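Local coordinates for enoyl-CoA hydratase (Geobacillus kaustophilus, PDB 2PPY), which probably catalyses the hydration of enoyl-CoA thioesters in fatty acid beta-oxidation, as a hexameric member of the crotonase family, at residues A[9-14]-A[34-39]; A[20-25]-A[54-59]; A[28-33]-A[60-65]; A[46-51]-A[98-103]; A[105-110]-A[192-197]. One frame throughout, in Å; residues are numbered along the deposited sequence.

In the fold
All five contacts belong to the crotonase-like core, a mixed sheet flanked by helices. Contact 1 sets helix 34-48 against the start of strand 11-16. Contact 2 pairs the next two strands, 19-24 and 55-60, about 11 Å away between centres. Contact 3 joins the loops that follow those strands, and its segments alternate with those of contacts 1 and 2 along the chain. Contact 4 lies at the far end of helix 34-48, about 24 Å from contact 3 between centres. Contact 5, about 10 Å from contact 2, packs helix 193-205 on strand 103-108. Arg-194 and Asp-61 tie contacts 5 and 3 with a salt bridge, so a late helix is fastened to the early beta-alpha-beta unit.

Contact 1: residues A[9-14]-A[34-39]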
# COMPACT_ATOMS: atom_id res chain seq x y z
N GLN A 9 -19.01 27.14 -24.42
CA GLN A 9 -18.02 27.79 -25.28
C GLN A 9 -16.72 27.02 -25.45
O GLN A 9 -16.06 27.14 -26.47
CB GLN A 9 -17.72 29.20 -24.77
CG GLN A 9 -17.48 29.31 -23.27
CD GLN A 9 -16.95 30.68 -22.88
OE1 GLN A 9 -17.20 31.67 -23.57
NE2 GLN A 9 -16.24 30.74 -21.76
N TYR A 10 -16.36 26.22 -24.45
CA TYR A 10 -15.12 25.45 -24.51
C TYR A 10 -15.33 24.03 -25.01
O TYR A 10 -14.42 23.42 -25.57
CB TYR A 10 -14.48 25.38 -23.12
CG TYR A 10 -13.97 26.70 -22.59
CD1 TYR A 10 -12.73 27.20 -22.96
CD2 TYR A 10 -14.73 27.44 -21.68
CE1 TYR A 10 -12.25 28.40 -22.45
CE2 TYR A 10 -14.26 28.64 -21.16
CZ TYR A 10 -13.02 29.11 -21.55
OH TYR A 10 -12.55 30.29 -21.02
N LEU A 11 -16.54 23.51 -24.82
CA LEU A 11 -16.82 22.15 -25.24
C LEU A 11 -18.31 21.92 -25.45
O LEU A 11 -19.14 22.70 -24.98
CB LEU A 11 -16.28 21.17 -24.18
CG LEU A 11 -17.15 20.30 -23.26
CD1 LEU A 11 -16.26 19.76 -22.15
CD2 LEU A 11 -18.30 21.08 -22.64
N THR A 12 -18.64 20.84 -26.15
CA THR A 12 -20.02 20.47 -26.42
C THR A 12 -20.22 18.99 -26.11
O THR A 12 -19.37 18.16 -26.44
CB THR A 12 -20.39 20.73 -27.90
OG1 THR A 12 -20.33 22.14 -28.16
CG2 THR A 12 -21.80 20.24 -28.19
N VAL A 13 -21.34 18.66 -25.48
CA VAL A 13 -21.65 17.28 -25.14
C VAL A 13 -22.83 16.79 -25.98
O VAL A 13 -23.87 17.43 -26.04
CB VAL A 13 -22.03 17.13 -23.64
CG1 VAL A 13 -22.36 15.68 -23.34
CG2 VAL A 13 -20.88 17.60 -22.77
N PHE A 14 -22.63 15.65 -26.65
CA PHE A 14 -23.67 15.04 -27.48
C PHE A 14 -24.04 13.71 -26.84
O PHE A 14 -23.15 12.92 -26.50
CB PHE A 14 -23.14 14.79 -28.90
CG PHE A 14 -22.81 16.05 -29.66
CD1 PHE A 14 -23.82 16.90 -30.09
CD2 PHE A 14 -21.49 16.37 -29.94
CE1 PHE A 14 -23.51 18.06 -30.81
CE2 PHE A 14 -21.17 17.52 -30.66
CZ PHE A 14 -22.19 18.37 -31.09
N LEU A 34 -8.72 27.49 -16.41
CA LEU A 34 -9.55 26.98 -15.32
C LEU A 34 -11.00 26.80 -15.74
O LEU A 34 -11.62 25.79 -15.41
CB LEU A 34 -9.49 27.91 -14.10
CG LEU A 34 -10.36 27.51 -12.90
CD1 LEU A 34 -10.07 26.06 -12.50
CD2 LEU A 34 -10.11 28.45 -11.73
N GLU A 35 -11.53 27.76 -16.48
CA GLU A 35 -12.91 27.69 -16.93
C GLU A 35 -13.18 26.43 -17.76
O GLU A 35 -14.26 25.84 -17.67
CB GLU A 35 -13.27 28.95 -17.73
CG GLU A 35 -14.75 29.13 -17.99
CD GLU A 35 -15.57 29.17 -16.70
OE1 GLU A 35 -15.23 29.97 -15.80
OE2 GLU A 35 -16.55 28.40 -16.61
N PHE A 36 -12.21 26.02 -18.57
CA PHE A 36 -12.40 24.82 -19.37
C PHE A 36 -12.64 23.62 -18.47
O PHE A 36 -13.60 22.87 -18.66
CB PHE A 36 -11.18 24.50 -20.23
CG PHE A 36 -11.16 23.08 -20.73
CD1 PHE A 36 -12.11 22.63 -21.65
CD2 PHE A 36 -10.24 22.16 -20.23
CE1 PHE A 36 -12.15 21.29 -22.05
CE2 PHE A 36 -10.27 20.82 -20.63
CZ PHE A 36 -11.23 20.39 -21.54
N TYR A 37 -11.77 23.44 -17.48
CA TYR A 37 -11.90 22.32 -16.56
C TYR A 37 -13.16 22.39 -15.72
O TYR A 37 -13.70 21.35 -15.33
CB TYR A 37 -10.65 22.22 -15.67
CG TYR A 37 -9.72 21.13 -16.14
CD1 TYR A 37 -10.05 19.78 -15.96
CD2 TYR A 37 -8.54 21.43 -16.82
CE1 TYR A 37 -9.23 18.76 -16.44
CE2 TYR A 37 -7.71 20.41 -17.31
CZ TYR A 37 -8.06 19.08 -17.11
OH TYR A 37 -7.25 18.08 -17.58
N LYS A 38 -13.65 23.60 -15.46
CA LYS A 38 -14.88 23.74 -14.70
C LYS A 38 -16.02 23.18 -15.55
O LYS A 38 -16.94 22.56 -15.03
CB LYS A 38 -15.11 25.21 -14.34
CG LYS A 38 -14.09 25.74 -13.34
CD LYS A 38 -14.12 27.25 -13.20
CE LYS A 38 -15.42 27.76 -12.63
NZ LYS A 38 -15.38 29.24 -12.46
N GLU A 39 -15.93 23.38 -16.86
CA GLU A 39 -16.95 22.87 -17.77
C GLU A 39 -16.79 21.36 -17.96
O GLU A 39 -17.78 20.63 -18.00
CB GLU A 39 -16.87 23.56 -19.14
CG GLU A 39 -17.06 25.07 -19.10
CD GLU A 39 -17.43 25.64 -20.46
OE1 GLU A 39 -16.79 25.26 -21.46
OE2 GLU A 39 -18.36 26.48 -20.53
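Tyr-10 lies with one ring face against the first turn of helix 34-48: Phe-36 N stands over the ring centre, 4.1 Å above its plane, and Glu-35 CB is 3.6 Å from Tyr-10 OH. Beside this, Tyr-10 CB meets Phe-36 CD1 at 3.9 Å, at the edge of the phenylalanine ring, while Leu-11 CD1 comes obliquely to Phe-36 CE1 at 4.4 Å. The carboxylate of Glu-39 stands at the edge of the Tyr-10 ring, its plane turned 89° from the ring. A bent hydrogen bond from Tyr-10 N to Glu-39 OE1 (3.2 Å) is doubtful, because that oxygen is crowded in the model. Glu-39 extends beyond a CG anti to its own carbonyl carbon (chi1 -60°), which carries the carboxylate up to the backbone of Tyr-10, just before the strand. Farther out, Asp-33 caps the helix by accepting from Phe-36 N, and Leu-24 and Ile-26 back the Phe-36 ring. The entry to strand 11-16 is thus held mainly by aromatic and aliphatic packing, with one doubtful polar tie to the buried Glu-39.

Contact 2: residues A[20-25]-A[54-59]; sequences AEIHLH and KVVIVM
The imidazole of His-23 carries Met-59, a selenomethionine, on one face: Met-59 CG sits over the ring centre in a CH-pi contact, 3.9 Å from the centroid, while SE lies obliquely, 3.4 Å from His-23 CE1. Phe-14 meets the same imidazole edge-to-face, and Glu-21 O lies in the ring plane at its edge. Both ring nitrogens are engaged: His-23 NE2 donates to Glu-21 OE1 (2.9 Å), reaching its anti side 30° out of the carboxylate plane, and ND1 bonds to Asp-61. These two acids fix the ring's rotation, and Arg-198 holds Glu-21 through OE2. Beneath these side chains, strands 19-24 and 55-60 run parallel as the two strands of a beta-alpha-beta unit connected through helix 34-48. Five backbone bonds join them, among them Ile-57 N to Ala-20 O at 2.8 Å and Leu-24 N to Met-59 O at 2.9 Å. On the opposite face Ile-22 CD1 packs on Val-56 CG1 (3.8 Å), under Phe-40 and Ile-47 of that helix.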
# COMPACT_ATOMS: atom_id res chain seq x y z
N ALA A 20 -21.95 9.24 -25.01
CA ALA A 20 -21.84 10.68 -24.90
C ALA A 20 -20.50 11.07 -25.49
O ALA A 20 -19.49 10.41 -25.25
CB ALA A 20 -21.91 11.11 -23.44
N GLU A 21 -20.49 12.12 -26.30
CA GLU A 21 -19.25 12.58 -26.90
C GLU A 21 -18.98 13.98 -26.40
O GLU A 21 -19.82 14.87 -26.53
CB GLU A 21 -19.34 12.60 -28.43
CG GLU A 21 -19.78 11.30 -29.06
CD GLU A 21 -19.52 11.27 -30.56
OE1 GLU A 21 -19.52 12.35 -31.18
OE2 GLU A 21 -19.32 10.17 -31.11
N ILE A 22 -17.81 14.17 -25.82
CA ILE A 22 -17.42 15.48 -25.32
C ILE A 22 -16.46 16.05 -26.36
O ILE A 22 -15.31 15.62 -26.45
CB ILE A 22 -16.72 15.38 -23.96
CG1 ILE A 22 -17.61 14.63 -22.96
CG2 ILE A 22 -16.40 16.77 -23.44
CD1 ILE A 22 -16.97 14.43 -21.58
N HIS A 23 -16.95 17.00 -27.15
CA HIS A 23 -16.12 17.62 -28.17
C HIS A 23 -15.44 18.85 -27.62
O HIS A 23 -16.08 19.71 -27.02
CB HIS A 23 -16.96 18.00 -29.39
CG HIS A 23 -17.42 16.82 -30.20
ND1 HIS A 23 -16.98 16.59 -31.48
CD2 HIS A 23 -18.27 15.81 -29.90
CE1 HIS A 23 -17.54 15.48 -31.94
NE2 HIS A 23 -18.33 15.00 -31.00
N LEU A 24 -14.13 18.93 -27.81
CA LEU A 24 -13.35 20.06 -27.33
C LEU A 24 -13.13 21.07 -28.45
O LEU A 24 -12.66 20.72 -29.53
CB LEU A 24 -12.00 19.57 -26.80
CG LEU A 24 -12.03 18.40 -25.80
CD1 LEU A 24 -10.60 18.04 -25.40
CD2 LEU A 24 -12.84 18.78 -24.58
N HIS A 25 -13.48 22.33 -28.19
CA HIS A 25 -13.30 23.41 -29.15
C HIS A 25 -12.95 24.68 -28.39
O HIS A 25 -13.76 25.58 -28.25
CB HIS A 25 -14.57 23.63 -29.99
CG HIS A 25 -15.83 23.73 -29.18
ND1 HIS A 25 -16.78 22.74 -29.16
CD2 HIS A 25 -16.30 24.72 -28.38
CE1 HIS A 25 -17.78 23.11 -28.37
NE2 HIS A 25 -17.51 24.31 -27.89
N LYS A 54 -23.51 4.96 -21.04
CA LYS A 54 -22.63 3.89 -20.61
C LYS A 54 -21.20 4.07 -21.10
O LYS A 54 -20.27 3.47 -20.57
CB LYS A 54 -23.19 2.55 -21.09
CG LYS A 54 -24.46 2.08 -20.35
CD LYS A 54 -25.67 2.93 -20.66
CE LYS A 54 -26.97 2.26 -20.20
NZ LYS A 54 -27.12 2.13 -18.73
N VAL A 55 -21.03 4.90 -22.13
CA VAL A 55 -19.71 5.15 -22.68
C VAL A 55 -19.51 6.62 -23.00
O VAL A 55 -20.44 7.32 -23.41
CB VAL A 55 -19.48 4.34 -23.99
CG1 VAL A 55 -18.07 4.57 -24.51
CG2 VAL A 55 -19.72 2.86 -23.74
N VAL A 56 -18.29 7.11 -22.80
CA VAL A 56 -17.99 8.50 -23.10
C VAL A 56 -16.77 8.59 -23.99
O VAL A 56 -15.72 8.01 -23.69
CB VAL A 56 -17.71 9.31 -21.82
CG1 VAL A 56 -17.36 10.75 -22.20
CG2 VAL A 56 -18.93 9.28 -20.90
N ILE A 57 -16.91 9.29 -25.11
CA ILE A 57 -15.79 9.47 -26.03
C ILE A 57 -15.37 10.93 -25.96
O ILE A 57 -16.18 11.83 -26.14
CB ILE A 57 -16.17 9.17 -27.49
CG1 ILE A 57 -16.68 7.74 -27.64
CG2 ILE A 57 -14.94 9.36 -28.37
CD1 ILE A 57 -17.20 7.43 -29.05
N VAL A 58 -14.09 11.17 -25.69
CA VAL A 58 -13.61 12.53 -25.65
C VAL A 58 -12.84 12.76 -26.94
O VAL A 58 -11.89 12.04 -27.24
CB VAL A 58 -12.70 12.76 -24.43
CG1 VAL A 58 -12.23 14.21 -24.40
CG2 VAL A 58 -13.45 12.40 -23.15
N MSE A 59 -13.28 13.73 -27.73
CA MSE A 59 -12.61 14.05 -28.99
C MSE A 59 -12.46 15.55 -29.18
O MSE A 59 -13.01 16.35 -28.43
CB MSE A 59 -13.34 13.42 -30.18
CG MSE A 59 -14.86 13.37 -30.09
SE MSE A 59 -15.66 12.64 -31.72
CE MSE A 59 -15.69 10.76 -31.30

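Contact 3: residues A[28-33]-A[60-65]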
# COMPACT_ATOMS: atom_id res chain seq x y z
N LYS A 28 -7.07 27.31 -31.26
CA LYS A 28 -6.19 26.71 -32.24
C LYS A 28 -5.51 25.42 -31.81
O LYS A 28 -5.34 24.50 -32.62
CB LYS A 28 -5.10 27.73 -32.63
CG LYS A 28 -4.35 28.27 -31.40
CD LYS A 28 -3.35 29.38 -31.72
CE LYS A 28 -3.52 29.97 -33.11
NZ LYS A 28 -2.57 31.11 -33.31
N SER A 29 -5.11 25.33 -30.54
CA SER A 29 -4.43 24.13 -30.04
C SER A 29 -5.10 23.55 -28.80
O SER A 29 -4.54 22.71 -28.11
CB SER A 29 -2.96 24.46 -29.72
OG SER A 29 -2.86 25.48 -28.75
N ASN A 30 -6.33 23.99 -28.55
CA ASN A 30 -7.09 23.56 -27.39
C ASN A 30 -6.32 23.73 -26.09
O ASN A 30 -6.37 22.86 -25.21
CB ASN A 30 -7.55 22.10 -27.53
CG ASN A 30 -8.83 21.97 -28.34
OD1 ASN A 30 -9.74 22.79 -28.22
ND2 ASN A 30 -8.92 20.92 -29.15
N SER A 31 -5.58 24.83 -25.97
CA SER A 31 -4.85 25.13 -24.74
C SER A 31 -5.91 25.60 -23.75
O SER A 31 -6.59 26.59 -23.99
CB SER A 31 -3.82 26.23 -24.97
OG SER A 31 -2.77 25.76 -25.79
N TYR A 32 -6.03 24.89 -22.63
CA TYR A 32 -7.06 25.20 -21.65
C TYR A 32 -6.70 26.10 -20.48
O TYR A 32 -5.53 26.38 -20.22
CB TYR A 32 -7.63 23.89 -21.09
CG TYR A 32 -6.59 23.05 -20.38
CD1 TYR A 32 -5.95 21.99 -21.03
CD2 TYR A 32 -6.25 23.32 -19.05
CE1 TYR A 32 -4.97 21.23 -20.37
CE2 TYR A 32 -5.28 22.56 -18.39
CZ TYR A 32 -4.65 21.52 -19.05
OH TYR A 32 -3.68 20.80 -18.39
N ASP A 33 -7.74 26.53 -19.76
CA ASP A 33 -7.60 27.37 -18.57
C ASP A 33 -8.49 26.76 -17.49
O ASP A 33 -8.97 25.64 -17.64
CB ASP A 33 -8.05 28.80 -18.86
CG ASP A 33 -9.45 28.88 -19.44
OD1 ASP A 33 -10.25 27.95 -19.21
OD2 ASP A 33 -9.75 29.88 -20.11
N SER A 60 -11.69 15.93 -30.19
CA SER A 60 -11.42 17.33 -30.49
C SER A 60 -11.93 17.74 -31.86
O SER A 60 -11.85 16.97 -32.82
CB SER A 60 -9.91 17.59 -30.41
OG SER A 60 -9.58 18.90 -30.84
N ASP A 61 -12.46 18.96 -31.95
CA ASP A 61 -12.97 19.47 -33.22
C ASP A 61 -11.92 20.37 -33.86
O ASP A 61 -12.17 20.99 -34.89
CB ASP A 61 -14.26 20.27 -33.02
CG ASP A 61 -15.40 19.42 -32.51
OD1 ASP A 61 -15.51 18.24 -32.92
OD2 ASP A 61 -16.21 19.94 -31.70
N VAL A 62 -10.75 20.46 -33.23
CA VAL A 62 -9.67 21.29 -33.74
C VAL A 62 -8.79 20.45 -34.67
O VAL A 62 -8.30 19.38 -34.29
CB VAL A 62 -8.83 21.88 -32.60
CG1 VAL A 62 -7.71 22.74 -33.16
CG2 VAL A 62 -9.72 22.72 -31.69
N PRO A 63 -8.57 20.94 -35.90
CA PRO A 63 -7.76 20.30 -36.94
C PRO A 63 -6.56 19.43 -36.56
O PRO A 63 -6.65 18.20 -36.60
CB PRO A 63 -7.38 21.48 -37.83
CG PRO A 63 -8.63 22.29 -37.80
CD PRO A 63 -9.00 22.28 -36.33
N LYS A 64 -5.45 20.05 -36.19
CA LYS A 64 -4.23 19.31 -35.87
C LYS A 64 -3.94 19.00 -34.40
O LYS A 64 -2.88 18.46 -34.08
CB LYS A 64 -3.02 20.06 -36.45
CG LYS A 64 -3.13 20.39 -37.93
CD LYS A 64 -3.11 19.12 -38.78
CE LYS A 64 -3.20 19.44 -40.26
NZ LYS A 64 -3.14 18.21 -41.10
N PHE A 65 -4.87 19.34 -33.51
CA PHE A 65 -4.63 19.09 -32.09
C PHE A 65 -5.78 18.45 -31.35
O PHE A 65 -6.95 18.71 -31.64
CB PHE A 65 -4.33 20.39 -31.33
CG PHE A 65 -3.11 21.12 -31.80
CD1 PHE A 65 -3.05 21.69 -33.07
CD2 PHE A 65 -2.04 21.32 -30.94
CE1 PHE A 65 -1.95 22.44 -33.47
CE2 PHE A 65 -0.94 22.07 -31.33
CZ PHE A 65 -0.89 22.63 -32.59
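Segments 28-33 and 60-65 are irregular and meet nearest at Ser-29 and Phe-65, whose CA atoms are 5.4 Å apart. Asn-30 takes up a left-handed backbone conformation (phi 52°, psi 40°), and Ser-60 opens an ST turn in which Val-62 N donates to its OG at 3.1 Å. That hydroxyl also donates to Phe-65 O (2.8 Å) in the carbonyl plane, closing segment 60-65 on itself. Across the contact, Ser-29 CB lies over one face of the Phe-65 ring in a CH-pi contact, 3.7 Å from the centroid. Ser-29 OG is turned between its backbone N and carbonyl carbon (chi1 59°) and shares a hydrogen bond with Ser-31 OG (3.0 Å). The side chains of Asn-30 and Val-62 pass each other in opposite directions, with Asn-30 CG 3.5 Å from Val-62 CG2; Asn-30 OD1 accepts from Ile-26 N and its ND2 donates to Phe-66 O. These loops follow strands 19-24 and 55-60, the first leading into helix 34-48 behind the N-cap Asp-33, while the second sets Phe-65 edge-to-face with His-111, at the start of strand 111-113.

Contact 4: residues A[46-51]-A[98-103]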
# COMPACT_ATOMS: atom_id res chain seq x y z
N ASP A 46 -22.64 15.67 -14.90
CA ASP A 46 -23.89 15.51 -15.65
C ASP A 46 -24.03 14.10 -16.18
O ASP A 46 -25.06 13.45 -15.98
CB ASP A 46 -23.93 16.47 -16.83
CG ASP A 46 -25.15 16.25 -17.70
OD1 ASP A 46 -26.27 16.57 -17.25
OD2 ASP A 46 -25.00 15.73 -18.83
N ILE A 47 -23.00 13.62 -16.86
CA ILE A 47 -23.01 12.29 -17.44
C ILE A 47 -23.17 11.20 -16.38
O ILE A 47 -23.85 10.19 -16.63
CB ILE A 47 -21.73 12.04 -18.27
CG1 ILE A 47 -21.71 13.01 -19.46
CG2 ILE A 47 -21.68 10.60 -18.76
CD1 ILE A 47 -20.44 13.00 -20.27
N ARG A 48 -22.55 11.39 -15.22
CA ARG A 48 -22.65 10.42 -14.13
C ARG A 48 -24.10 10.24 -13.69
O ARG A 48 -24.56 9.12 -13.49
CB ARG A 48 -21.85 10.89 -12.90
CG ARG A 48 -20.37 10.59 -12.89
CD ARG A 48 -19.77 11.22 -11.64
NE ARG A 48 -18.39 10.81 -11.38
CZ ARG A 48 -17.74 11.11 -10.26
NH1 ARG A 48 -18.34 11.83 -9.32
NH2 ARG A 48 -16.49 10.70 -10.07
N PHE A 49 -24.81 11.35 -13.54
CA PHE A 49 -26.20 11.31 -13.10
C PHE A 49 -27.17 10.95 -14.22
O PHE A 49 -28.38 11.02 -14.04
CB PHE A 49 -26.58 12.65 -12.47
CG PHE A 49 -26.13 12.80 -11.04
CD1 PHE A 49 -26.98 12.44 -10.00
CD2 PHE A 49 -24.86 13.28 -10.74
CE1 PHE A 49 -26.57 12.56 -8.67
CE2 PHE A 49 -24.44 13.40 -9.42
CZ PHE A 49 -25.30 13.04 -8.38
N ASP A 50 -26.63 10.57 -15.38
CA ASP A 50 -27.46 10.18 -16.51
C ASP A 50 -27.30 8.68 -16.73
O ASP A 50 -26.38 8.24 -17.42
CB ASP A 50 -27.02 10.93 -17.77
CG ASP A 50 -27.98 10.72 -18.94
OD1 ASP A 50 -28.73 9.73 -18.92
OD2 ASP A 50 -27.96 11.55 -19.87
N PRO A 51 -28.21 7.87 -16.16
CA PRO A 51 -28.24 6.41 -16.23
C PRO A 51 -28.13 5.80 -17.63
O PRO A 51 -27.66 4.68 -17.79
CB PRO A 51 -29.57 6.05 -15.57
CG PRO A 51 -29.79 7.18 -14.63
CD PRO A 51 -29.41 8.37 -15.46
N ALA A 98 -11.95 7.67 -13.34
CA ALA A 98 -11.74 6.30 -12.88
C ALA A 98 -12.85 5.84 -11.94
O ALA A 98 -13.08 4.65 -11.79
CB ALA A 98 -10.38 6.19 -12.19
N ARG A 99 -13.53 6.79 -11.31
CA ARG A 99 -14.61 6.46 -10.38
C ARG A 99 -15.98 6.44 -11.04
O ARG A 99 -16.95 6.01 -10.43
CB ARG A 99 -14.63 7.47 -9.22
CG ARG A 99 -13.30 7.63 -8.52
CD ARG A 99 -13.42 8.51 -7.28
NE ARG A 99 -12.10 8.88 -6.77
CZ ARG A 99 -11.62 10.12 -6.78
NH1 ARG A 99 -12.35 11.12 -7.26
NH2 ARG A 99 -10.40 10.36 -6.32
N SER A 100 -16.06 6.91 -12.29
CA SER A 100 -17.33 6.96 -13.03
C SER A 100 -17.78 5.62 -13.62
O SER A 100 -16.96 4.80 -14.03
CB SER A 100 -17.23 8.00 -14.14
OG SER A 100 -16.96 9.29 -13.62
N PRO A 101 -19.10 5.40 -13.70
CA PRO A 101 -19.64 4.16 -14.25
C PRO A 101 -19.34 3.98 -15.74
O PRO A 101 -19.18 2.85 -16.20
CB PRO A 101 -21.15 4.29 -14.01
CG PRO A 101 -21.26 5.27 -12.89
CD PRO A 101 -20.19 6.28 -13.23
N GLN A 102 -19.28 5.08 -16.47
CA GLN A 102 -19.02 5.04 -17.91
C GLN A 102 -17.57 4.77 -18.25
O GLN A 102 -16.66 5.14 -17.51
CB GLN A 102 -19.38 6.37 -18.59
CG GLN A 102 -20.83 6.80 -18.55
CD GLN A 102 -21.22 7.41 -17.23
OE1 GLN A 102 -20.38 7.94 -16.50
NE2 GLN A 102 -22.51 7.35 -16.91
N VAL A 103 -17.36 4.12 -19.40
CA VAL A 103 -16.03 3.85 -19.89
C VAL A 103 -15.62 5.09 -20.67
O VAL A 103 -16.32 5.51 -21.60
CB VAL A 103 -16.01 2.62 -20.83
CG1 VAL A 103 -14.66 2.51 -21.53
CG2 VAL A 103 -16.29 1.36 -20.04
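Ile-47 and Gln-102 make the tightly packed side of this contact: Ile-47 CG2 packs on the amide of Gln-102, 3.6 Å from CD and 3.7 Å from OE1. The Gln-102 chain bends at chi2 (79°), which folds its amide back over the end of helix 34-48, where NE2 lies 3.2 Å from Ile-47 O and donates to Ile-53 O. Val-56 touches both side chains from the sheet. Arg-48 works differently, along the subunit boundary. Its chain runs extended from CG to NE, and NE gives Ser-100 OG a nearly straight hydrogen bond of 3.1 Å (175°), with the hydroxyl at the guanidinium edge and in its plane. Both Ser-100 OG and Arg-48 NH2 also bond to Lys-96 O, one carbonyl near the end of helix 80-99. Looser is the approach of Arg-48 NH2 to Arg-99 CB, 3.8 Å. Arg-48 and Arg-99 share the carboxylate of Glu-92 of a second subunit, which would offset their like charges, and Arg-99 NH2 also bonds to Asn-228 of a third subunit. On the more exposed side Asp-50 barely touches Gln-102, while Phe-49 and Pro-51 pack on the second subunit. Two helix C-termini, each just before a parallel strand of the crotonase core, meet here at an interface of the hexamer.

Contact 5: residues A[105-110]-A[192-197]; sequences IACLEG and ETRERT
Helix 193-205 packs along strand 103-108 of the crotonase-type core sheet, running nearly antiparallel to it (160°) with the short axes 9.0 Å apart. At its first turn Glu-109 and Arg-194 form a salt bridge: Arg-194 NE donates to the syn lone pair of Glu-109 OE1 at 2.8 Å, almost straight and within the guanidinium plane. The two side chains cross at about a right angle, their flat groups turned 48° apart. Arg-194 NH2 also pairs with Asp-61. Glu-109 OE2 receives a hydrogen bond from a water (2.6 Å), which itself accepts from Arg-194 N, so the carboxylate reaches both side chain and backbone of one residue near the helix start. An interior strand between 55-60 and 125-129, strand 103-108 turns Ile-105 and Cys-107 toward the helix. Cys-107 SG, anti to its backbone N (chi1 -173°), lies 3.8 Å from Thr-193 CG2, and Ile-105 CG2 meets Thr-197 CG2 at 4.1 Å. Thr-197 OG1 donates back to Thr-193 O (2.7 Å) from above the carbonyl plane, while Thr-197 N reaches that oxygen from the opposite face.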
# COMPACT_ATOMS: atom_id res chain seq x y z
N ILE A 105 -13.18 6.96 -23.23
CA ILE A 105 -12.25 6.70 -24.32
C ILE A 105 -11.76 8.02 -24.90
O ILE A 105 -12.56 8.89 -25.24
CB ILE A 105 -12.92 5.91 -25.47
CG1 ILE A 105 -13.57 4.64 -24.92
CG2 ILE A 105 -11.87 5.54 -26.54
CD1 ILE A 105 -14.35 3.87 -25.96
N ALA A 106 -10.44 8.17 -25.01
CA ALA A 106 -9.86 9.38 -25.58
C ALA A 106 -9.65 9.13 -27.07
O ALA A 106 -8.88 8.25 -27.45
CB ALA A 106 -8.53 9.68 -24.91
N CYS A 107 -10.34 9.89 -27.90
CA CYS A 107 -10.21 9.74 -29.35
C CYS A 107 -9.16 10.74 -29.81
O CYS A 107 -9.45 11.92 -30.01
CB CYS A 107 -11.54 10.02 -30.05
SG CYS A 107 -11.52 9.67 -31.83
N LEU A 108 -7.93 10.27 -29.99
CA LEU A 108 -6.83 11.14 -30.38
C LEU A 108 -6.63 11.24 -31.90
O LEU A 108 -6.18 10.29 -32.54
CB LEU A 108 -5.55 10.67 -29.70
CG LEU A 108 -5.69 10.47 -28.18
CD1 LEU A 108 -4.39 9.89 -27.62
CD2 LEU A 108 -6.04 11.79 -27.49
N GLU A 109 -6.96 12.40 -32.46
CA GLU A 109 -6.82 12.63 -33.89
C GLU A 109 -5.76 13.67 -34.22
O GLU A 109 -5.45 13.90 -35.39
CB GLU A 109 -8.16 13.06 -34.49
CG GLU A 109 -9.20 11.96 -34.56
CD GLU A 109 -10.55 12.46 -35.01
OE1 GLU A 109 -11.22 13.16 -34.22
OE2 GLU A 109 -10.94 12.16 -36.16
N GLY A 110 -5.20 14.30 -33.19
CA GLY A 110 -4.18 15.30 -33.41
C GLY A 110 -3.14 15.28 -32.30
O GLY A 110 -3.11 14.36 -31.49
N GLU A 192 -10.35 7.12 -40.42
CA GLU A 192 -11.31 6.18 -39.85
C GLU A 192 -11.29 6.17 -38.32
O GLU A 192 -12.01 5.40 -37.69
CB GLU A 192 -10.99 4.77 -40.36
CG GLU A 192 -11.02 4.63 -41.87
CD GLU A 192 -10.34 3.36 -42.35
OE1 GLU A 192 -10.68 2.27 -41.84
OE2 GLU A 192 -9.46 3.46 -43.23
N THR A 193 -10.47 7.04 -37.74
CA THR A 193 -10.34 7.10 -36.28
C THR A 193 -11.65 7.29 -35.53
O THR A 193 -11.97 6.51 -34.63
CB THR A 193 -9.34 8.19 -35.88
OG1 THR A 193 -8.07 7.91 -36.49
CG2 THR A 193 -9.16 8.23 -34.37
N ARG A 194 -12.40 8.32 -35.89
CA ARG A 194 -13.68 8.58 -35.22
C ARG A 194 -14.65 7.45 -35.47
O ARG A 194 -15.38 7.02 -34.57
CB ARG A 194 -14.29 9.88 -35.74
CG ARG A 194 -13.59 11.13 -35.28
CD ARG A 194 -14.50 12.33 -35.41
NE ARG A 194 -13.87 13.54 -34.88
CZ ARG A 194 -14.51 14.68 -34.70
NH1 ARG A 194 -15.80 14.78 -34.99
NH2 ARG A 194 -13.86 15.73 -34.21
N GLU A 195 -14.66 6.97 -36.71
CA GLU A 195 -15.53 5.89 -37.12
C GLU A 195 -15.29 4.63 -36.30
O GLU A 195 -16.21 4.09 -35.69
CB GLU A 195 -15.30 5.58 -38.60
CG GLU A 195 -16.28 4.60 -39.21
CD GLU A 195 -15.88 4.18 -40.62
OE1 GLU A 195 -15.06 4.88 -41.24
OE2 GLU A 195 -16.40 3.15 -41.10
N ARG A 196 -14.05 4.16 -36.27
CA ARG A 196 -13.72 2.95 -35.53
C ARG A 196 -13.84 3.12 -34.01
O ARG A 196 -14.15 2.17 -33.30
CB ARG A 196 -12.33 2.47 -35.93
CG ARG A 196 -12.23 2.20 -37.44
CD ARG A 196 -10.95 1.48 -37.82
NE ARG A 196 -10.84 0.20 -37.13
CZ ARG A 196 -9.83 -0.64 -37.29
NH1 ARG A 196 -8.84 -0.34 -38.12
NH2 ARG A 196 -9.79 -1.78 -36.60
N THR A 197 -13.59 4.33 -33.51
CA THR A 197 -13.72 4.58 -32.08
C THR A 197 -15.20 4.45 -31.72
O THR A 197 -15.55 3.79 -30.74
CB THR A 197 -13.24 6.00 -31.69
OG1 THR A 197 -11.83 6.12 -31.94
CG2 THR A 197 -13.51 6.28 -30.21
O HOH W 1 -11.23 10.25 -37.93